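Local coordinates for protein caprin-2 (Danio rerio, PDB 4OUS) that probably takes part in canonical Wnt signalling through its C1q domain, which assembles into a trimer and binds calcium, at residues I25-L30 with S125-F130; G43-T46 with A52-F55; I59-I64 with A82-G87; P89-A94 with A116-S121. The protein carries 1 engineered substitution. All blocks are in the same frame, centred on the assembly; numbering follows the deposited sequence.

Contact 1: residues I25-L30 with S125-F130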
loop_
_atom_site.group_PDB
_atom_site.type_symbol
_atom_site.label_atom_id
_atom_site.label_comp_id
_atom_site.label_asym_id
_atom_site.label_seq_id
_atom_site.Cartn_x
_atom_site.Cartn_y
_atom_site.Cartn_z
ATOM N N ILE A 25 -1.542 7.665 17.455
ATOM C CA ILE A 25 -0.496 8.349 16.711
ATOM C C ILE A 25 -1.036 9.619 16.073
ATOM O O ILE A 25 -1.871 9.567 15.172
ATOM C CB ILE A 25 0.102 7.446 15.614
ATOM C CG1 ILE A 25 0.649 6.149 16.213
ATOM C CG2 ILE A 25 1.189 8.187 14.843
ATOM C CD1 ILE A 25 0.785 5.024 15.200
ATOM N N ALA A 26 -0.563 10.762 16.548
ATOM C CA ALA A 26 -0.877 12.044 15.928
ATOM C C ALA A 26 -0.099 12.207 14.626
ATOM O O ALA A 26 1.007 11.682 14.491
ATOM C CB ALA A 26 -0.557 13.183 16.888
ATOM N N PHE A 27 -0.676 12.921 13.665
ATOM C CA PHE A 27 0.020 13.237 12.419
ATOM C C PHE A 27 -0.053 14.736 12.207
ATOM O O PHE A 27 -1.139 15.275 12.017
ATOM C CB PHE A 27 -0.595 12.504 11.223
ATOM C CG PHE A 27 -0.311 11.028 11.203
ATOM C CD1 PHE A 27 -1.079 10.152 11.948
ATOM C CD2 PHE A 27 0.726 10.522 10.437
ATOM C CE1 PHE A 27 -0.816 8.802 11.935
ATOM C CE2 PHE A 27 0.998 9.175 10.421
ATOM C CZ PHE A 27 0.227 8.310 11.174
ATOM N N ASP A 28 1.090 15.410 12.235
ATOM C CA ASP A 28 1.118 16.869 12.262
ATOM C C ASP A 28 0.895 17.526 10.904
ATOM O O ASP A 28 0.430 18.671 10.839
ATOM C CB ASP A 28 2.452 17.351 12.839
ATOM C CG ASP A 28 3.639 16.828 12.058
ATOM O OD1 ASP A 28 4.007 15.650 12.257
ATOM O OD2 ASP A 28 4.202 17.585 11.236
ATOM N N LEU A 29 1.242 16.825 9.830
ATOM C CA LEU A 29 1.227 17.422 8.508
ATOM C C LEU A 29 0.119 16.825 7.657
ATOM O O LEU A 29 -0.109 15.610 7.687
ATOM C CB LEU A 29 2.590 17.225 7.842
ATOM C CG LEU A 29 2.782 17.892 6.481
ATOM C CD1 LEU A 29 4.213 18.372 6.346
ATOM C CD2 LEU A 29 2.434 16.947 5.342
ATOM N N LEU A 30 -0.554 17.679 6.890
ATOM C CA LEU A 30 -1.573 17.235 5.949
ATOM C C LEU A 30 -1.294 17.748 4.543
ATOM O O LEU A 30 -1.010 18.937 4.352
ATOM C CB LEU A 30 -2.961 17.703 6.392
ATOM C CG LEU A 30 -3.604 16.930 7.539
ATOM C CD1 LEU A 30 -4.708 17.743 8.182
ATOM C CD2 LEU A 30 -4.161 15.610 7.023
ATOM N N SER A 125 6.408 8.433 7.152
ATOM C CA SER A 125 5.357 7.829 7.958
ATOM C C SER A 125 4.046 8.546 7.713
ATOM O O SER A 125 3.907 9.730 8.054
ATOM C CB SER A 125 5.749 7.867 9.435
ATOM O OG SER A 125 6.902 7.061 9.647
ATOM N N THR A 126 3.103 7.831 7.107
ATOM C CA THR A 126 1.924 8.414 6.487
ATOM C C THR A 126 0.655 7.628 6.810
ATOM O O THR A 126 0.693 6.430 7.113
ATOM C CB THR A 126 2.076 8.431 4.970
ATOM O OG1 THR A 126 2.265 7.075 4.550
ATOM C CG2 THR A 126 3.257 9.292 4.530
ATOM N N PHE A 127 -0.475 8.308 6.680
ATOM C CA PHE A 127 -1.796 7.740 6.954
ATOM C C PHE A 127 -2.788 8.509 6.103
ATOM O O PHE A 127 -2.847 9.734 6.198
ATOM C CB PHE A 127 -2.105 7.882 8.451
ATOM C CG PHE A 127 -3.472 7.382 8.901
ATOM C CD1 PHE A 127 -4.114 6.307 8.308
ATOM C CD2 PHE A 127 -4.084 8.000 9.985
ATOM C CE1 PHE A 127 -5.346 5.871 8.791
ATOM C CE2 PHE A 127 -5.297 7.572 10.473
ATOM C CZ PHE A 127 -5.938 6.508 9.877
ATOM N N SER A 128 -3.553 7.812 5.270
ATOM C CA SER A 128 -4.548 8.450 4.419
ATOM C C SER A 128 -5.837 7.665 4.389
ATOM O O SER A 128 -5.874 6.472 4.697
ATOM C CB SER A 128 -4.058 8.593 2.978
ATOM O OG SER A 128 -2.786 9.195 2.924
ATOM N N GLY A 129 -6.894 8.338 3.963
ATOM C CA GLY A 129 -8.179 7.699 3.812
ATOM C C GLY A 129 -9.063 8.480 2.869
ATOM O O GLY A 129 -8.881 9.691 2.688
ATOM N N PHE A 130 -10.029 7.803 2.264
ATOM C CA PHE A 130 -10.986 8.503 1.431
ATOM C C PHE A 130 -12.310 7.763 1.365
ATOM O O PHE A 130 -12.388 6.545 1.548
ATOM C CB PHE A 130 -10.432 8.747 0.015
ATOM C CG PHE A 130 -10.038 7.504 -0.736
ATOM C CD1 PHE A 130 -10.962 6.820 -1.509
ATOM C CD2 PHE A 130 -8.730 7.059 -0.726
ATOM C CE1 PHE A 130 -10.597 5.697 -2.225
ATOM C CE2 PHE A 130 -8.360 5.933 -1.441
ATOM C CZ PHE A 130 -9.297 5.257 -2.192
#
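F27 and F127 meet in the buried interior, and the contact shows how a residue of a loop can be built into the core between two sheets. The chief interaction is a CH-pi contact. F127 CB sits over one face of the F27 ring, toward its rim and 21° off the ring normal. From F127 CB to the centroid of that ring is 3.9 Å. The nearest ring atom to F127 CB is F27 CZ, at 3.6 Å. The F127 side chain leaves its strand with CG anti to the backbone N (chi1 178°), which carries the ring away from the point of contact. As an aromatic pair the two rings are oblique, their planes at 45°.

The polar approach is slight. At the edge of the F27 ring and in its plane lies a backbone carbonyl, S125 O, 3.8 Å from F27 CE2. The S125 hydroxyl turns elsewhere and is held by Y118 O and L60 N, while T126 OG1 bonds to N96 of the second subunit.

Apolar neighbours complete the setting: L110 and I59 touch F27, and F8 meets F127 edge-to-face. Such close filling between facing sheets is typical of the jelly-roll beta sandwich of the C1q/TNF superfamily.

Contact 2: residues G43-T46 with A52-F55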
loop_
_atom_site.group_PDB
_atom_site.type_symbol
_atom_site.label_atom_id
_atom_site.label_comp_id
_atom_site.label_asym_id
_atom_site.label_seq_id
_atom_site.Cartn_x
_atom_site.Cartn_y
_atom_site.Cartn_z
ATOM N N GLY A 43 -4.963 12.362 15.796
ATOM C CA GLY A 43 -4.714 11.372 14.767
ATOM C C GLY A 43 -5.974 10.660 14.298
ATOM O O GLY A 43 -5.882 9.650 13.597
ATOM N N ARG A 44 -7.142 11.182 14.667
ATOM C CA ARG A 44 -8.398 10.514 14.340
ATOM C C ARG A 44 -9.113 11.116 13.141
ATOM O O ARG A 44 -9.266 12.340 13.021
ATOM C CB ARG A 44 -9.348 10.531 15.543
ATOM C CG ARG A 44 -8.851 9.712 16.730
ATOM C CD ARG A 44 -9.752 9.862 17.949
ATOM N NE ARG A 44 -9.400 8.898 18.990
ATOM C CZ ARG A 44 -10.115 7.814 19.278
ATOM N NH1 ARG A 44 -11.234 7.559 18.615
ATOM N NH2 ARG A 44 -9.714 6.988 20.234
ATOM N N PHE A 45 -9.563 10.224 12.266
ATOM C CA PHE A 45 -10.535 10.535 11.229
ATOM C C PHE A 45 -11.935 10.277 11.764
ATOM O O PHE A 45 -12.197 9.192 12.279
ATOM C CB PHE A 45 -10.280 9.670 9.998
ATOM C CG PHE A 45 -11.348 9.782 8.951
ATOM C CD1 PHE A 45 -11.386 10.872 8.103
ATOM C CD2 PHE A 45 -12.316 8.803 8.817
ATOM C CE1 PHE A 45 -12.365 10.982 7.131
ATOM C CE2 PHE A 45 -13.297 8.906 7.844
ATOM C CZ PHE A 45 -13.321 9.997 7.004
ATOM N N THR A 46 -12.827 11.253 11.642
ATOM C CA THR A 46 -14.216 11.050 12.033
ATOM C C THR A 46 -15.078 10.900 10.791
ATOM O O THR A 46 -15.023 11.727 9.881
ATOM C CB THR A 46 -14.724 12.210 12.897
ATOM O OG1 THR A 46 -13.920 12.291 14.078
ATOM C CG2 THR A 46 -16.170 11.982 13.306
ATOM N N ALA A 52 -18.651 3.431 2.705
ATOM C CA ALA A 52 -17.437 2.630 2.622
ATOM C C ALA A 52 -16.255 3.558 2.397
ATOM O O ALA A 52 -16.304 4.434 1.531
ATOM C CB ALA A 52 -17.539 1.608 1.505
ATOM N N TYR A 53 -15.203 3.351 3.185
ATOM C CA TYR A 53 -14.004 4.183 3.185
ATOM C C TYR A 53 -12.758 3.320 3.029
ATOM O O TYR A 53 -12.699 2.219 3.574
ATOM C CB TYR A 53 -13.912 4.989 4.487
ATOM C CG TYR A 53 -14.973 6.060 4.641
ATOM C CD1 TYR A 53 -14.661 7.398 4.452
ATOM C CD2 TYR A 53 -16.287 5.738 4.973
ATOM C CE1 TYR A 53 -15.618 8.389 4.585
ATOM C CE2 TYR A 53 -17.258 6.726 5.104
ATOM C CZ TYR A 53 -16.914 8.054 4.910
ATOM O OH TYR A 53 -17.849 9.058 5.032
ATOM N N VAL A 54 -11.766 3.833 2.310
ATOM C CA VAL A 54 -10.486 3.167 2.114
ATOM C C VAL A 54 -9.434 3.852 2.973
ATOM O O VAL A 54 -9.367 5.078 2.991
ATOM C CB VAL A 54 -10.061 3.227 0.636
ATOM C CG1 VAL A 54 -8.698 2.583 0.434
ATOM C CG2 VAL A 54 -11.111 2.580 -0.250
ATOM N N PHE A 55 -8.622 3.058 3.674
ATOM C CA PHE A 55 -7.503 3.566 4.471
ATOM C C PHE A 55 -6.215 2.880 4.070
ATOM O O PHE A 55 -6.219 1.692 3.758
ATOM C CB PHE A 55 -7.756 3.349 5.963
ATOM C CG PHE A 55 -8.956 4.073 6.452
ATOM C CD1 PHE A 55 -10.193 3.446 6.484
ATOM C CD2 PHE A 55 -8.874 5.408 6.805
ATOM C CE1 PHE A 55 -11.323 4.130 6.885
ATOM C CE2 PHE A 55 -9.994 6.095 7.206
ATOM C CZ PHE A 55 -11.225 5.458 7.246
#
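F45 meets Y53 and F55 in a buried aromatic cluster, a compact case of one ring serving two partners. The tight part lies at the far end of the F45 ring. There F45 CZ comes 3.7 Å from Y53 CE1, which stands beside the F45 ring near its plane; the two planes are inclined at 57°, an oblique pairing. The Y53 hydroxyl, at the end of this buried ring, bonds to A49 O. F55 arrives differently. Its edge is directed toward the face of F45 in an offset edge-to-face pair, with centroids 5.7 Å apart, and F45 CD2 lies 3.9 Å from F55 CZ. Both partners have CG anti to their own carbonyl carbon, whereas F45 has it anti to the backbone N (chi1 172°), which extends the ring across to them.

These are the facing layers of a beta sandwich: strand 44-46 belongs to one sheet and strand 51-60 to the other, and the CA atoms of F45 and F55 are 10.2 Å apart. Reducing F45 to an alanine would probably open a gap between the sheets and leave the rings of Y53 and F55 without their common partner.

The other side of strand 44-46 is looser. R44 and T46, both partly exposed, turn from the cluster, R44 forming a cation-pi contact with W109 and T46 OG1 a hydrogen bond with Q107. G43 and R44 both face D39, a G1 beta bulge.

Contact 3: residues I59-I64 with A82-G87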
loop_
_atom_site.group_PDB
_atom_site.type_symbol
_atom_site.label_atom_id
_atom_site.label_comp_id
_atom_site.label_asym_id
_atom_site.label_seq_id
_atom_site.Cartn_x
_atom_site.Cartn_y
_atom_site.Cartn_z
ATOM N N ILE A 59 4.305 3.163 7.999
ATOM C CA ILE A 59 4.958 3.739 9.168
ATOM C C ILE A 59 6.398 3.235 9.264
ATOM O O ILE A 59 6.627 2.032 9.347
ATOM C CB ILE A 59 4.191 3.397 10.462
ATOM C CG1 ILE A 59 2.705 3.795 10.364
ATOM C CG2 ILE A 59 4.860 4.042 11.660
ATOM C CD1 ILE A 59 2.442 5.274 10.230
ATOM N N LEU A 60 7.364 4.148 9.245
ATOM C CA LEU A 60 8.771 3.782 9.344
ATOM C C LEU A 60 9.187 3.755 10.810
ATOM O O LEU A 60 8.936 4.722 11.537
ATOM C CB LEU A 60 9.640 4.772 8.565
ATOM C CG LEU A 60 11.101 4.366 8.368
ATOM C CD1 LEU A 60 11.209 3.246 7.343
ATOM C CD2 LEU A 60 11.958 5.559 7.966
ATOM N N LYS A 61 9.816 2.668 11.248
ATOM C CA LYS A 61 10.258 2.573 12.639
ATOM C C LYS A 61 11.617 3.209 12.859
ATOM O O LYS A 61 12.422 3.314 11.931
ATOM C CB LYS A 61 10.307 1.115 13.099
ATOM C CG LYS A 61 11.457 0.290 12.526
ATOM C CD LYS A 61 11.344 -1.203 12.869
ATOM C CE LYS A 61 11.364 -1.483 14.367
ATOM N NZ LYS A 61 12.669 -1.138 14.987
ATOM N N LEU A 62 11.869 3.626 14.097
ATOM C CA LEU A 62 13.217 3.994 14.506
ATOM C C LEU A 62 14.120 2.770 14.436
ATOM O O LEU A 62 13.680 1.628 14.634
ATOM C CB LEU A 62 13.239 4.566 15.925
ATOM C CG LEU A 62 12.462 5.858 16.175
ATOM C CD1 LEU A 62 12.787 6.414 17.554
ATOM C CD2 LEU A 62 12.773 6.882 15.107
ATOM N N ALA A 63 15.394 3.029 14.181
ATOM C CA ALA A 63 16.402 1.984 14.110
ATOM C C ALA A 63 16.862 1.617 15.517
ATOM O O ALA A 63 17.988 1.921 15.928
ATOM C CB ALA A 63 17.574 2.428 13.250
ATOM N N ILE A 64 15.951 0.984 16.249
ATOM C CA ILE A 64 16.198 0.489 17.593
ATOM C C ILE A 64 15.744 -0.960 17.668
ATOM O O ILE A 64 14.968 -1.419 16.826
ATOM C CB ILE A 64 15.457 1.313 18.668
ATOM C CG1 ILE A 64 13.942 1.241 18.456
ATOM C CG2 ILE A 64 15.945 2.760 18.673
ATOM C CD1 ILE A 64 13.137 1.952 19.526
ATOM N N ALA A 82 -0.082 -4.181 11.467
ATOM C CA ALA A 82 1.165 -4.277 10.727
ATOM C C ALA A 82 2.324 -4.437 11.692
ATOM O O ALA A 82 2.289 -3.939 12.813
ATOM C CB ALA A 82 1.371 -3.052 9.848
ATOM N N TYR A 83 3.353 -5.129 11.219
ATOM C CA TYR A 83 4.554 -5.427 11.989
ATOM C C TYR A 83 5.773 -5.066 11.175
ATOM O O TYR A 83 5.791 -5.309 9.963
ATOM C CB TYR A 83 4.599 -6.915 12.339
ATOM C CG TYR A 83 5.884 -7.400 12.985
ATOM C CD1 TYR A 83 6.020 -7.411 14.363
ATOM C CD2 TYR A 83 6.951 -7.859 12.218
ATOM C CE1 TYR A 83 7.177 -7.867 14.969
ATOM C CE2 TYR A 83 8.123 -8.315 12.816
ATOM C CZ TYR A 83 8.228 -8.318 14.195
ATOM O OH TYR A 83 9.370 -8.772 14.827
ATOM N N ALA A 84 6.803 -4.538 11.823
ATOM C CA ALA A 84 8.082 -4.397 11.144
ATOM C C ALA A 84 9.212 -4.477 12.144
ATOM O O ALA A 84 9.137 -3.899 13.227
ATOM C CB ALA A 84 8.149 -3.091 10.364
ATOM N N ASN A 85 10.269 -5.178 11.766
ATOM C CA ASN A 85 11.430 -5.260 12.616
ATOM C C ASN A 85 12.632 -5.676 11.807
ATOM O O ASN A 85 12.507 -6.436 10.851
ATOM C CB ASN A 85 11.185 -6.246 13.749
ATOM C CG ASN A 85 12.192 -6.115 14.853
ATOM O OD1 ASN A 85 12.567 -5.006 15.230
ATOM N ND2 ASN A 85 12.645 -7.246 15.382
ATOM N N ASP A 86 13.795 -5.168 12.195
ATOM C CA ASP A 86 15.058 -5.569 11.596
ATOM C C ASP A 86 16.118 -5.617 12.688
ATOM O O ASP A 86 16.215 -4.708 13.511
ATOM C CB ASP A 86 15.467 -4.611 10.482
ATOM C CG ASP A 86 16.810 -4.965 9.888
ATOM O OD1 ASP A 86 17.831 -4.473 10.409
ATOM O OD2 ASP A 86 16.851 -5.737 8.908
ATOM N N GLY A 87 16.912 -6.683 12.694
ATOM C CA GLY A 87 17.823 -6.947 13.791
ATOM C C GLY A 87 19.135 -6.187 13.816
ATOM O O GLY A 87 19.888 -6.298 14.790
HETATM O O HOH W 1 14.593 -2.439 13.413
#
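K61 and A84 meet beside the calcium site of the trimer, the A84 side chain lying about 6 Å from the bound ion. The pair illustrates how the aliphatic part of a lysine can pack while its charged end ties loops together. K61 CD and CE lie alongside the A84 backbone carbonyl, with K61 CE 3.5 Å from A84 O. The same CE comes 3.8 Å from N85 OD1; the amide nitrogen of that asparagine is engaged by D90 of the third subunit.

Beyond CE the contact becomes polar. K61 starts with CG between the backbone N and the carbonyl carbon (chi1 73°), and bends at chi3 and chi4 bring the ammonium group back over its own loop. There K61 NZ donates to L62 O at 3.0 Å, meeting that oxygen almost in line with its C=O bond (177°), and also bonds to V66 O. A water accepts from K61 NZ at 2.8 Å and donates to D86 O, likewise at 2.8 Å, so the bridge between the two segments is completed through solvent. A methionine in place of K61 would probably leave L62 O, V66 O and the water without their shared donor, and so break the water-mediated link to D86 O. D86 packs on D86 of both other subunits. The arrangement is that of loops at one end of a C1q jelly roll, gathered where three subunits converge on calcium.

Contact 4: residues P89-A94 with A116-S121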
loop_
_atom_site.group_PDB
_atom_site.type_symbol
_atom_site.label_atom_id
_atom_site.label_comp_id
_atom_site.label_asym_id
_atom_site.label_seq_id
_atom_site.Cartn_x
_atom_site.Cartn_y
_atom_site.Cartn_z
ATOM N N PRO A 89 20.077 -2.963 14.353
ATOM C CA PRO A 89 18.726 -2.656 13.877
ATOM C C PRO A 89 18.739 -1.555 12.828
ATOM O O PRO A 89 19.493 -0.586 12.922
ATOM C CB PRO A 89 18.010 -2.200 15.145
ATOM C CG PRO A 89 19.072 -1.537 15.935
ATOM C CD PRO A 89 20.366 -2.262 15.619
ATOM N N ASP A 90 17.899 -1.725 11.818
ATOM C CA ASP A 90 17.759 -0.758 10.741
ATOM C C ASP A 90 16.322 -0.255 10.750
ATOM O O ASP A 90 15.466 -0.791 11.462
ATOM C CB ASP A 90 18.111 -1.412 9.400
ATOM C CG ASP A 90 18.556 -0.414 8.330
ATOM O OD1 ASP A 90 18.234 0.788 8.416
ATOM O OD2 ASP A 90 19.237 -0.857 7.380
ATOM N N HIS A 91 16.049 0.774 9.961
ATOM C CA HIS A 91 14.675 1.176 9.739
ATOM C C HIS A 91 13.950 0.081 8.964
ATOM O O HIS A 91 14.555 -0.706 8.230
ATOM C CB HIS A 91 14.608 2.495 8.978
ATOM C CG HIS A 91 15.328 3.619 9.653
ATOM N ND1 HIS A 91 14.859 4.229 10.796
ATOM C CD2 HIS A 91 16.484 4.247 9.337
ATOM C CE1 HIS A 91 15.698 5.183 11.159
ATOM N NE2 HIS A 91 16.692 5.214 10.291
ATOM N N GLU A 92 12.647 0.032 9.166
ATOM C CA GLU A 92 11.762 -0.934 8.546
ATOM C C GLU A 92 10.376 -0.322 8.539
ATOM O O GLU A 92 10.102 0.571 9.341
ATOM C CB GLU A 92 11.735 -2.265 9.298
ATOM C CG GLU A 92 12.292 -3.488 8.589
ATOM C CD GLU A 92 11.417 -3.947 7.414
ATOM O OE1 GLU A 92 10.672 -3.136 6.818
ATOM O OE2 GLU A 92 11.363 -5.171 7.178
ATOM N N THR A 93 9.498 -0.815 7.675
ATOM C CA THR A 93 8.209 -0.178 7.445
ATOM C C THR A 93 7.058 -1.118 7.761
ATOM O O THR A 93 7.003 -2.240 7.244
ATOM C CB THR A 93 8.100 0.308 5.991
ATOM O OG1 THR A 93 9.250 1.104 5.681
ATOM C CG2 THR A 93 6.839 1.129 5.772
ATOM N N ALA A 94 6.147 -0.650 8.608
ATOM C CA ALA A 94 4.910 -1.351 8.932
ATOM C C ALA A 94 3.781 -0.716 8.138
ATOM O O ALA A 94 3.502 0.484 8.302
ATOM C CB ALA A 94 4.629 -1.280 10.427
ATOM N N ALA A 116 8.647 2.497 18.059
ATOM C CA ALA A 116 8.803 3.938 17.947
ATOM C C ALA A 116 8.869 4.307 16.474
ATOM O O ALA A 116 9.367 3.531 15.653
ATOM C CB ALA A 116 10.050 4.412 18.683
ATOM N N ILE A 117 8.361 5.493 16.151
ATOM C CA ILE A 117 8.149 5.929 14.777
ATOM C C ILE A 117 9.113 7.028 14.350
ATOM O O ILE A 117 9.336 7.985 15.091
ATOM C CB ILE A 117 6.701 6.441 14.601
ATOM C CG1 ILE A 117 5.713 5.321 14.941
ATOM C CG2 ILE A 117 6.472 7.008 13.200
ATOM C CD1 ILE A 117 4.259 5.740 14.922
ATOM N N TYR A 118 9.654 6.892 13.142
ATOM C CA TYR A 118 10.500 7.900 12.538
ATOM C C TYR A 118 9.698 8.993 11.853
ATOM O O TYR A 118 8.868 8.717 10.974
ATOM C CB TYR A 118 11.434 7.252 11.515
ATOM C CG TYR A 118 12.448 8.213 10.953
ATOM C CD1 TYR A 118 13.615 8.494 11.649
ATOM C CD2 TYR A 118 12.234 8.857 9.741
ATOM C CE1 TYR A 118 14.547 9.384 11.149
ATOM C CE2 TYR A 118 13.160 9.749 9.234
ATOM C CZ TYR A 118 14.313 10.007 9.939
ATOM O OH TYR A 118 15.240 10.892 9.436
ATOM N N GLY A 119 9.958 10.234 12.239
ATOM C CA GLY A 119 9.376 11.382 11.573
ATOM C C GLY A 119 10.441 12.334 11.078
ATOM O O GLY A 119 11.391 12.648 11.799
ATOM N N SER A 120 10.293 12.791 9.842
ATOM C CA SER A 120 11.152 13.838 9.305
ATOM C C SER A 120 10.424 14.592 8.206
ATOM O O SER A 120 9.328 14.214 7.797
ATOM C CB SER A 120 12.459 13.264 8.762
ATOM O OG SER A 120 12.268 12.754 7.453
ATOM N N SER A 121 11.058 15.651 7.719
ATOM C CA SER A 121 10.485 16.452 6.651
ATOM C C SER A 121 10.344 15.692 5.334
ATOM O O SER A 121 9.687 16.184 4.425
ATOM C CB SER A 121 11.325 17.713 6.424
ATOM O OG SER A 121 12.616 17.378 5.951
#
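H91 and Y118 are the residues that touch here, a pair of partly exposed rings whose setting is best understood by following 89-94 along its course. P89 begins it with a cis peptide bond before the ring. D90 follows, and its carboxylate folds back on the chain: H91 N donates to D90 OD1 over 2.7 Å, a bent bond (134°) received on the anti side of the carboxylate and somewhat out of its plane. The same oxygen is hydrogen-bonded to Y83 of the second subunit.

H91 then points toward 116-121. H91 CE1 approaches Y118 CD1 to 3.9 Å, an oblique pairing with the planes at 63° and the ring centroids 5.2 Å apart. Y118 has CG anti to its backbone N (chi1 -174°), which sends the phenol ring outward to H91. On the imidazole, ND1 is hydrogen-bonded to K61 O, fixing the rotation of the ring, and Y83 of the second subunit meets it edge-to-face. L60 packs against both H91 and Y118.

This is a loop region of the C1q jelly roll, where the subunits share a metal. The next residue, E92, sends OE2 to the calcium ion, as do the E92 residues of the other two subunits. Its second oxygen is held from within the segment, T93 N donating to E92 OE1 over 2.7 Å, so one carboxylate serves both metal and backbone. Further on, within strand 93-102, T93 packs on Y83 of the second subunit, and A94 rests on L68 and I70.

Overall arrangement
Following the chain from the N terminus, 25-30 opens the longest loop, which contact 1 closes only at 125-130, near the C terminus, tying the loop before strand 29-34 to strand 125-134. The other three contacts all fall within that span and succeed one another without crossing. Contact 2 closes a short connection between the two sheets at one end of the sandwich. Contact 3 closes next, at the other end, its first segment continuing from strand 51-60, which contact 2 also uses. Contact 4 follows, its centre 6 Å from that of contact 3, and ties the loop before strand 93-102 to the loop between strands 107-114 and 125-134; backbone pairing of I59 with A94 joins the two.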